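Long-range contact in synaptotagmin-1 (Arabidopsis thaliana, PDB 7AS6), which helps maintain plasma membrane integrity during freezing and osmotic stress and probably binds phospholipids and calcium through its C2 domains: residues P87-E99 against E104-L116. Residues are numbered along the deposited sequence; the frame is centred on the assembly and turned at random.
Sequences PEKMGMNVLALKE and EHKAFTLELRKTL. With NI (nickel (II) ion), chain D.
Lys106 reaches across to the 3-10 turn at 97-99 with an extended side chain that starts with CG opposite the backbone N (chi1 -171°). Its CB points toward segment 87-99, and contact begins farther out: CD and then CE pass Glu99 O, the former at 3.6 Å. At the tip, NZ donates to Glu99 O in the carbonyl plane (3.0 Å) and forms a longer salt bridge with Glu99 OE2 (3.5 Å), so one ammonium group meets both backbone and carboxylate. Beside it, Leu95 CD2 lies over a face of the Phe108 ring, 4.0 Å from the centroid and 27° off the normal, a CH-pi contact, while Glu99 O sits at the ring edge. Strands 88-96 and 106-111 are outermost strands of the two antiparallel sheets of the C2A beta sandwich; Leu95 and Phe108 both touch Leu136 of strand 131-140, the sheet neighbour of 106-111, so Leu95 packs across to the opposing sheet. Farther along, Asn93 ND2 comes within 2.5 Å of Glu111 O, a doubtful length for a bent bond, while Val94 N donates to OD1 from beside its C=O, tilted from the plane. Met92 and Arg113 form a single antiparallel hydrogen-bonded bridge just past strand 106-111: Arg113 N to Met92 O is nearly straight (169°), and Met92 N returns a bond to Arg113 O.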
ATOM      1  N   PRO A  87     -13.488  -9.926  -1.002  1.00 62.73           N
ATOM      2  CA  PRO A  87     -12.093 -10.011  -1.437  1.00 56.94           C
ATOM      3  C   PRO A  87     -11.258 -10.765  -0.418  1.00 54.81           C
ATOM      4  O   PRO A  87     -11.384 -10.560   0.786  1.00 56.36           O
ATOM      5  CB  PRO A  87     -11.670  -8.543  -1.538  1.00 50.24           C
ATOM      6  CG  PRO A  87     -12.932  -7.841  -1.909  1.00 54.56           C
ATOM      7  CD  PRO A  87     -14.018  -8.556  -1.139  1.00 62.57           C
ATOM      8  N   GLU A  88     -10.414 -11.659  -0.914  1.00 54.04           N
ATOM      9  CA  GLU A  88      -9.495 -12.408  -0.077  1.00 54.26           C
ATOM     10  C   GLU A  88      -8.138 -11.737  -0.120  1.00 52.50           C
ATOM     11  O   GLU A  88      -7.634 -11.425  -1.204  1.00 48.22           O
ATOM     12  CB  GLU A  88      -9.375 -13.856  -0.545  1.00 56.31           C
ATOM     13  CG  GLU A  88     -10.180 -14.830   0.299  1.00 74.15           C
ATOM     14  CD  GLU A  88     -11.300 -15.500  -0.478  1.00 81.63           C
ATOM     15  OE1 GLU A  88     -11.184 -15.613  -1.721  1.00 85.19           O
ATOM     16  OE2 GLU A  88     -12.298 -15.912   0.159  1.00 91.32           O
ATOM     17  N   LYS A  89      -7.558 -11.504   1.057  1.00 51.73           N
ATOM     18  CA  LYS A  89      -6.245 -10.879   1.134  1.00 50.57           C
ATOM     19  C   LYS A  89      -5.212 -11.809   0.513  1.00 51.85           C
ATOM     20  O   LYS A  89      -5.230 -13.017   0.756  1.00 50.59           O
ATOM     21  CB  LYS A  89      -5.889 -10.573   2.593  1.00 52.19           C
ATOM     22  CG  LYS A  89      -4.635  -9.728   2.778  1.00 51.81           C
ATOM     23  CD  LYS A  89      -4.303  -9.504   4.263  1.00 60.99           C
ATOM     24  CE  LYS A  89      -5.548  -9.157   5.086  1.00 64.20           C
ATOM     25  NZ  LYS A  89      -5.627  -7.724   5.491  1.00 67.34           N
ATOM     26  N   MET A  90      -4.332 -11.255  -0.317  1.00 46.64           N
ATOM     27  CA  MET A  90      -3.262 -12.050  -0.892  1.00 49.27           C
ATOM     28  C   MET A  90      -1.951 -11.861  -0.164  1.00 52.97           C
ATOM     29  O   MET A  90      -1.099 -12.751  -0.216  1.00 55.14           O
ATOM     30  CB  MET A  90      -3.066 -11.705  -2.368  1.00 46.52           C
ATOM     31  CG  MET A  90      -4.324 -11.897  -3.226  1.00 48.16           C
ATOM     32  SD  MET A  90      -3.957 -11.398  -4.927  1.00 52.54           S
ATOM     33  CE  MET A  90      -2.864 -12.737  -5.390  1.00 52.71           C
ATOM     34  N   GLY A  91      -1.789 -10.745   0.526  1.00 51.43           N
ATOM     35  CA  GLY A  91      -0.554 -10.459   1.226  1.00 54.86           C
ATOM     36  C   GLY A  91      -0.546  -9.029   1.719  1.00 54.77           C
ATOM     37  O   GLY A  91      -1.390  -8.202   1.351  1.00 50.80           O
ATOM     38  N   MET A  92       0.443  -8.735   2.552  1.00 55.45           N
ATOM     39  CA  MET A  92       0.478  -7.423   3.174  1.00 56.24           C
ATOM     40  C   MET A  92       1.875  -7.154   3.715  1.00 60.27           C
ATOM     41  O   MET A  92       2.706  -8.059   3.833  1.00 60.10           O
ATOM     42  CB  MET A  92      -0.555  -7.340   4.285  1.00 52.12           C
ATOM     43  CG  MET A  92      -0.331  -8.420   5.292  1.00 65.23           C
ATOM     44  SD  MET A  92      -0.231  -7.640   6.885  1.00 86.50           S
ATOM     45  CE  MET A  92      -1.984  -7.330   7.125  1.00 71.89           C
ATOM     46  N   ASN A  93       2.118  -5.885   4.032  1.00 57.25           N
ATOM     47  CA  ASN A  93       3.310  -5.487   4.768  1.00 58.37           C
ATOM     48  C   ASN A  93       3.120  -4.079   5.313  1.00 57.33           C
ATOM     49  O   ASN A  93       2.114  -3.407   5.062  1.00 54.99           O
ATOM     50  CB  ASN A  93       4.578  -5.555   3.919  1.00 57.47           C
ATOM     51  CG  ASN A  93       5.766  -6.025   4.724  1.00 62.70           C
ATOM     52  OD1 ASN A  93       5.813  -5.833   5.940  1.00 58.95           O
ATOM     53  ND2 ASN A  93       6.713  -6.678   4.065  1.00 65.30           N
ATOM     54  N   VAL A  94       4.116  -3.639   6.059  1.00 56.69           N
ATOM     55  CA  VAL A  94       4.017  -2.403   6.806  1.00 57.98           C
ATOM     56  C   VAL A  94       5.196  -1.521   6.413  1.00 58.16           C
ATOM     57  O   VAL A  94       6.190  -1.990   5.856  1.00 59.77           O
ATOM     58  CB  VAL A  94       3.978  -2.704   8.317  1.00 62.06           C
ATOM     59  CG1 VAL A  94       5.361  -2.703   8.906  1.00 61.57           C
ATOM     60  CG2 VAL A  94       3.061  -1.748   9.035  1.00 65.80           C
ATOM     61  N   LEU A  95       5.065  -0.219   6.663  1.00 58.06           N
ATOM     62  CA  LEU A  95       6.126   0.721   6.296  1.00 58.11           C
ATOM     63  C   LEU A  95       6.037   1.930   7.214  1.00 59.84           C
ATOM     64  O   LEU A  95       5.096   2.721   7.109  1.00 58.87           O
ATOM     65  CB  LEU A  95       6.027   1.144   4.834  1.00 55.55           C
ATOM     66  CG  LEU A  95       7.018   2.233   4.418  1.00 57.87           C
ATOM     67  CD1 LEU A  95       8.437   1.804   4.729  1.00 60.08           C
ATOM     68  CD2 LEU A  95       6.885   2.585   2.939  1.00 55.81           C
ATOM     69  N   ALA A  96       7.025   2.071   8.097  1.00 58.38           N
ATOM     70  CA  ALA A  96       7.005   3.142   9.081  1.00 59.98           C
ATOM     71  C   ALA A  96       7.291   4.469   8.407  1.00 59.48           C
ATOM     72  O   ALA A  96       8.103   4.552   7.487  1.00 62.89           O
ATOM     73  CB  ALA A  96       8.035   2.885  10.177  1.00 59.94           C
ATOM     74  N   LEU A  97       6.609   5.515   8.866  1.00 58.66           N
ATOM     75  CA  LEU A  97       6.872   6.835   8.323  1.00 62.78           C
ATOM     76  C   LEU A  97       8.227   7.382   8.766  1.00 64.71           C
ATOM     77  O   LEU A  97       8.740   8.300   8.125  1.00 62.43           O
ATOM     78  CB  LEU A  97       5.750   7.799   8.712  1.00 62.33           C
ATOM     79  CG  LEU A  97       4.357   7.468   8.170  1.00 61.00           C
ATOM     80  CD1 LEU A  97       3.424   8.665   8.328  1.00 58.75           C
ATOM     81  CD2 LEU A  97       4.448   7.027   6.719  1.00 57.62           C
ATOM     82  N   LYS A  98       8.839   6.827   9.816  1.00 60.95           N
ATOM     83  CA  LYS A  98      10.168   7.297  10.201  1.00 67.06           C
ATOM     84  C   LYS A  98      11.224   6.987   9.146  1.00 67.48           C
ATOM     85  O   LYS A  98      12.380   7.387   9.313  1.00 67.56           O
ATOM     86  CB  LYS A  98      10.585   6.708  11.556  1.00 67.01           C
ATOM     87  CG  LYS A  98      10.956   5.224  11.549  1.00 72.04           C
ATOM     88  CD  LYS A  98      11.134   4.696  12.976  1.00 73.18           C
ATOM     89  CE  LYS A  98      11.348   3.191  13.012  1.00 73.14           C
ATOM     90  NZ  LYS A  98      10.869   2.588  14.302  1.00 79.53           N
ATOM     91  N   GLU A  99      10.854   6.293   8.074  1.00 64.53           N
ATOM     92  CA  GLU A  99      11.708   6.110   6.913  1.00 64.45           C
ATOM     93  C   GLU A  99      11.509   7.188   5.853  1.00 65.07           C
ATOM     94  O   GLU A  99      12.271   7.220   4.881  1.00 66.25           O
ATOM     95  CB  GLU A  99      11.454   4.730   6.292  1.00 65.33           C
ATOM     96  CG  GLU A  99      11.991   3.556   7.107  1.00 68.17           C
ATOM     97  CD  GLU A  99      13.506   3.564   7.209  1.00 78.66           C
ATOM     98  OE1 GLU A  99      14.026   3.441   8.340  1.00 86.72           O
ATOM     99  OE2 GLU A  99      14.183   3.702   6.163  1.00 80.13           O
ATOM    100  N   GLU A 104      11.752  14.536  -0.749  1.00 59.44           N
ATOM    101  CA  GLU A 104      12.447  13.558  -1.588  1.00 61.82           C
ATOM    102  C   GLU A 104      11.471  12.434  -1.916  1.00 62.94           C
ATOM    103  O   GLU A 104      10.812  11.912  -1.014  1.00 60.38           O
ATOM    104  CB  GLU A 104      13.680  12.942  -0.891  1.00 66.19           C
ATOM    105  CG  GLU A 104      15.062  13.647  -1.031  1.00 76.76           C
ATOM    106  CD  GLU A 104      16.212  12.747  -0.517  1.00 84.71           C
ATOM    107  OE1 GLU A 104      15.960  11.541  -0.283  1.00 91.89           O
ATOM    108  OE2 GLU A 104      17.359  13.222  -0.340  1.00 92.99           O
ATOM    109  N   HIS A 105      11.384  12.056  -3.185  1.00 60.50           N
ATOM    110  CA  HIS A 105      10.726  10.802  -3.532  1.00 61.64           C
ATOM    111  C   HIS A 105      11.613   9.653  -3.081  1.00 62.90           C
ATOM    112  O   HIS A 105      12.767   9.544  -3.509  1.00 64.02           O
ATOM    113  CB  HIS A 105      10.472  10.721  -5.030  1.00 61.09           C
ATOM    114  CG  HIS A 105       9.763  11.914  -5.579  1.00 65.28           C
ATOM    115  ND1 HIS A 105       8.389  11.989  -5.668  1.00 65.11           N
ATOM    116  CD2 HIS A 105      10.238  13.088  -6.059  1.00 64.97           C
ATOM    117  CE1 HIS A 105       8.049  13.161  -6.176  1.00 69.58           C
ATOM    118  NE2 HIS A 105       9.152  13.845  -6.422  1.00 70.96           N
ATOM    119  N   LYS A 106      11.097   8.812  -2.194  1.00 56.11           N
ATOM    120  CA  LYS A 106      11.839   7.655  -1.718  1.00 52.71           C
ATOM    121  C   LYS A 106      11.028   6.404  -2.024  1.00 56.55           C
ATOM    122  O   LYS A 106       9.876   6.285  -1.596  1.00 49.89           O
ATOM    123  CB  LYS A 106      12.149   7.765  -0.224  1.00 58.62           C
ATOM    124  CG  LYS A 106      13.119   6.694   0.289  1.00 62.02           C
ATOM    125  CD  LYS A 106      13.765   7.099   1.618  1.00 68.48           C
ATOM    126  CE  LYS A 106      14.499   5.923   2.261  1.00 71.73           C
ATOM    127  NZ  LYS A 106      14.832   6.160   3.701  1.00 75.28           N
ATOM    128  N   ALA A 107      11.634   5.483  -2.764  1.00 51.33           N
ATOM    129  CA  ALA A 107      10.979   4.269  -3.211  1.00 53.18           C
ATOM    130  C   ALA A 107      11.330   3.123  -2.277  1.00 56.29           C
ATOM    131  O   ALA A 107      12.450   3.053  -1.766  1.00 57.59           O
ATOM    132  CB  ALA A 107      11.402   3.929  -4.640  1.00 54.88           C
ATOM    133  N   PHE A 108      10.360   2.235  -2.048  1.00 52.74           N
ATOM    134  CA  PHE A 108      10.528   1.069  -1.194  1.00 56.89           C
ATOM    135  C   PHE A 108       9.976  -0.150  -1.906  1.00 55.97           C
ATOM    136  O   PHE A 108       9.000  -0.060  -2.656  1.00 55.66           O
ATOM    137  CB  PHE A 108       9.798   1.226   0.157  1.00 56.77           C
ATOM    138  CG  PHE A 108      10.168   2.472   0.911  1.00 55.39           C
ATOM    139  CD1 PHE A 108      11.200   2.459   1.838  1.00 62.77           C
ATOM    140  CD2 PHE A 108       9.484   3.659   0.693  1.00 56.26           C
ATOM    141  CE1 PHE A 108      11.550   3.613   2.534  1.00 60.14           C
ATOM    142  CE2 PHE A 108       9.827   4.818   1.389  1.00 58.50           C
ATOM    143  CZ  PHE A 108      10.861   4.792   2.308  1.00 57.90           C
ATOM    144  N   THR A 109      10.596  -1.299  -1.656  1.00 58.72           N
ATOM    145  CA  THR A 109      10.064  -2.586  -2.102  1.00 58.74           C
ATOM    146  C   THR A 109       9.710  -3.412  -0.874  1.00 58.98           C
ATOM    147  O   THR A 109      10.596  -3.794  -0.104  1.00 57.04           O
ATOM    148  CB  THR A 109      11.072  -3.326  -2.972  1.00 62.50           C
ATOM    149  OG1 THR A 109      11.384  -2.524  -4.119  1.00 60.96           O
ATOM    150  CG2 THR A 109      10.484  -4.657  -3.418  1.00 63.66           C
ATOM    151  N   LEU A 110       8.421  -3.688  -0.693  1.00 60.69           N
ATOM    152  CA  LEU A 110       7.936  -4.463   0.438  1.00 58.42           C
ATOM    153  C   LEU A 110       7.599  -5.866  -0.035  1.00 60.97           C
ATOM    154  O   LEU A 110       6.831  -6.040  -0.987  1.00 58.97           O
ATOM    155  CB  LEU A 110       6.698  -3.813   1.062  1.00 56.73           C
ATOM    156  CG  LEU A 110       6.849  -2.311   1.296  1.00 59.56           C
ATOM    157  CD1 LEU A 110       5.551  -1.677   1.790  1.00 54.87           C
ATOM    158  CD2 LEU A 110       7.974  -2.077   2.283  1.00 59.31           C
ATOM    159  N   GLU A 111       8.183  -6.863   0.611  1.00 63.10           N
ATOM    160  CA  GLU A 111       7.798  -8.232   0.312  1.00 67.02           C
ATOM    161  C   GLU A 111       6.463  -8.508   0.984  1.00 61.05           C
ATOM    162  O   GLU A 111       6.257  -8.136   2.142  1.00 60.41           O
ATOM    163  CB  GLU A 111       8.877  -9.215   0.770  1.00 71.11           C
ATOM    164  CG  GLU A 111      10.169  -9.074  -0.049  1.00 83.16           C
ATOM    165  CD  GLU A 111      11.108 -10.272   0.066  1.00 99.25           C
ATOM    166  OE1 GLU A 111      10.754 -11.250   0.765  1.00100.99           O
ATOM    167  OE2 GLU A 111      12.201 -10.231  -0.547  1.00105.92           O
ATOM    168  N   LEU A 112       5.538  -9.107   0.243  1.00 63.74           N
ATOM    169  CA  LEU A 112       4.223  -9.403   0.791  1.00 59.67           C
ATOM    170  C   LEU A 112       4.294 -10.636   1.672  1.00 60.68           C
ATOM    171  O   LEU A 112       4.888 -11.650   1.291  1.00 61.95           O
ATOM    172  CB  LEU A 112       3.222  -9.605  -0.336  1.00 59.83           C
ATOM    173  CG  LEU A 112       3.142  -8.331  -1.159  1.00 56.65           C
ATOM    174  CD1 LEU A 112       2.377  -8.590  -2.426  1.00 55.58           C
ATOM    175  CD2 LEU A 112       2.492  -7.231  -0.337  1.00 55.54           C
ATOM    176  N   ARG A 113       3.696 -10.547   2.856  1.00 61.85           N
ATOM    177  CA  ARG A 113       3.656 -11.666   3.785  1.00 68.71           C
ATOM    178  C   ARG A 113       2.222 -11.921   4.226  1.00 69.78           C
ATOM    179  O   ARG A 113       1.320 -11.106   3.996  1.00 63.34           O
ATOM    180  CB  ARG A 113       4.555 -11.421   5.003  1.00 73.84           C
ATOM    181  CG  ARG A 113       4.304 -10.107   5.713  1.00 75.25           C
ATOM    182  CD  ARG A 113       5.244  -9.971   6.896  1.00 88.95           C
ATOM    183  NE  ARG A 113       6.642 -10.061   6.484  1.00 92.91           N
ATOM    184  CZ  ARG A 113       7.668 -10.188   7.322  1.00102.41           C
ATOM    185  NH1 ARG A 113       7.457 -10.251   8.631  1.00105.98           N
ATOM    186  NH2 ARG A 113       8.907 -10.258   6.851  1.00104.32           N
ATOM    187  N   LYS A 114       2.020 -13.079   4.872  1.00 75.28           N
ATOM    188  CA  LYS A 114       0.679 -13.467   5.305  1.00 78.03           C
ATOM    189  C   LYS A 114       0.189 -12.602   6.459  1.00 80.37           C
ATOM    190  O   LYS A 114      -0.975 -12.184   6.477  1.00 77.67           O
ATOM    191  CB  LYS A 114       0.653 -14.944   5.707  1.00 79.79           C
ATOM    192  CG  LYS A 114      -0.681 -15.392   6.301  1.00 80.78           C
ATOM    193  CD  LYS A 114      -0.527 -16.674   7.124  1.00 84.78           C
ATOM    194  CE  LYS A 114      -1.683 -16.863   8.106  1.00 86.04           C
ATOM    195  NZ  LYS A 114      -1.349 -17.829   9.205  1.00 85.45           N
ATOM    196  N   THR A 115       1.051 -12.327   7.434  1.00 81.40           N
ATOM    197  CA  THR A 115       0.639 -11.554   8.597  1.00 90.57           C
ATOM    198  C   THR A 115       1.873 -10.951   9.267  1.00 98.70           C
ATOM    199  O   THR A 115       3.016 -11.220   8.882  1.00 95.00           O
ATOM    200  CB  THR A 115      -0.169 -12.420   9.566  1.00 93.62           C
ATOM    201  OG1 THR A 115      -0.586 -11.626  10.683  1.00102.98           O
ATOM    202  CG2 THR A 115       0.673 -13.586  10.055  1.00 93.37           C
ATOM    203  N   LEU A 116       1.620 -10.140  10.293  1.00104.40           N
ATOM    204  CA  LEU A 116       2.636  -9.325  10.959  1.00104.10           C
ATOM    205  C   LEU A 116       3.139  -9.927  12.278  1.00106.51           C
ATOM    206  O   LEU A 116       2.935 -11.109  12.566  1.00108.52           O
ATOM    207  CB  LEU A 116       2.068  -7.919  11.203  1.00105.26           C
ATOM    208  CG  LEU A 116       0.535  -7.829  11.346  1.00106.45           C
ATOM    209  CD1 LEU A 116       0.037  -8.379  12.693  1.00107.86           C
ATOM    210  CD2 LEU A 116       0.023  -6.406  11.106  1.00 97.94           C
TER
HETATM  211 NI    NI D 403       9.163  16.152  -7.347  1.00109.60          NI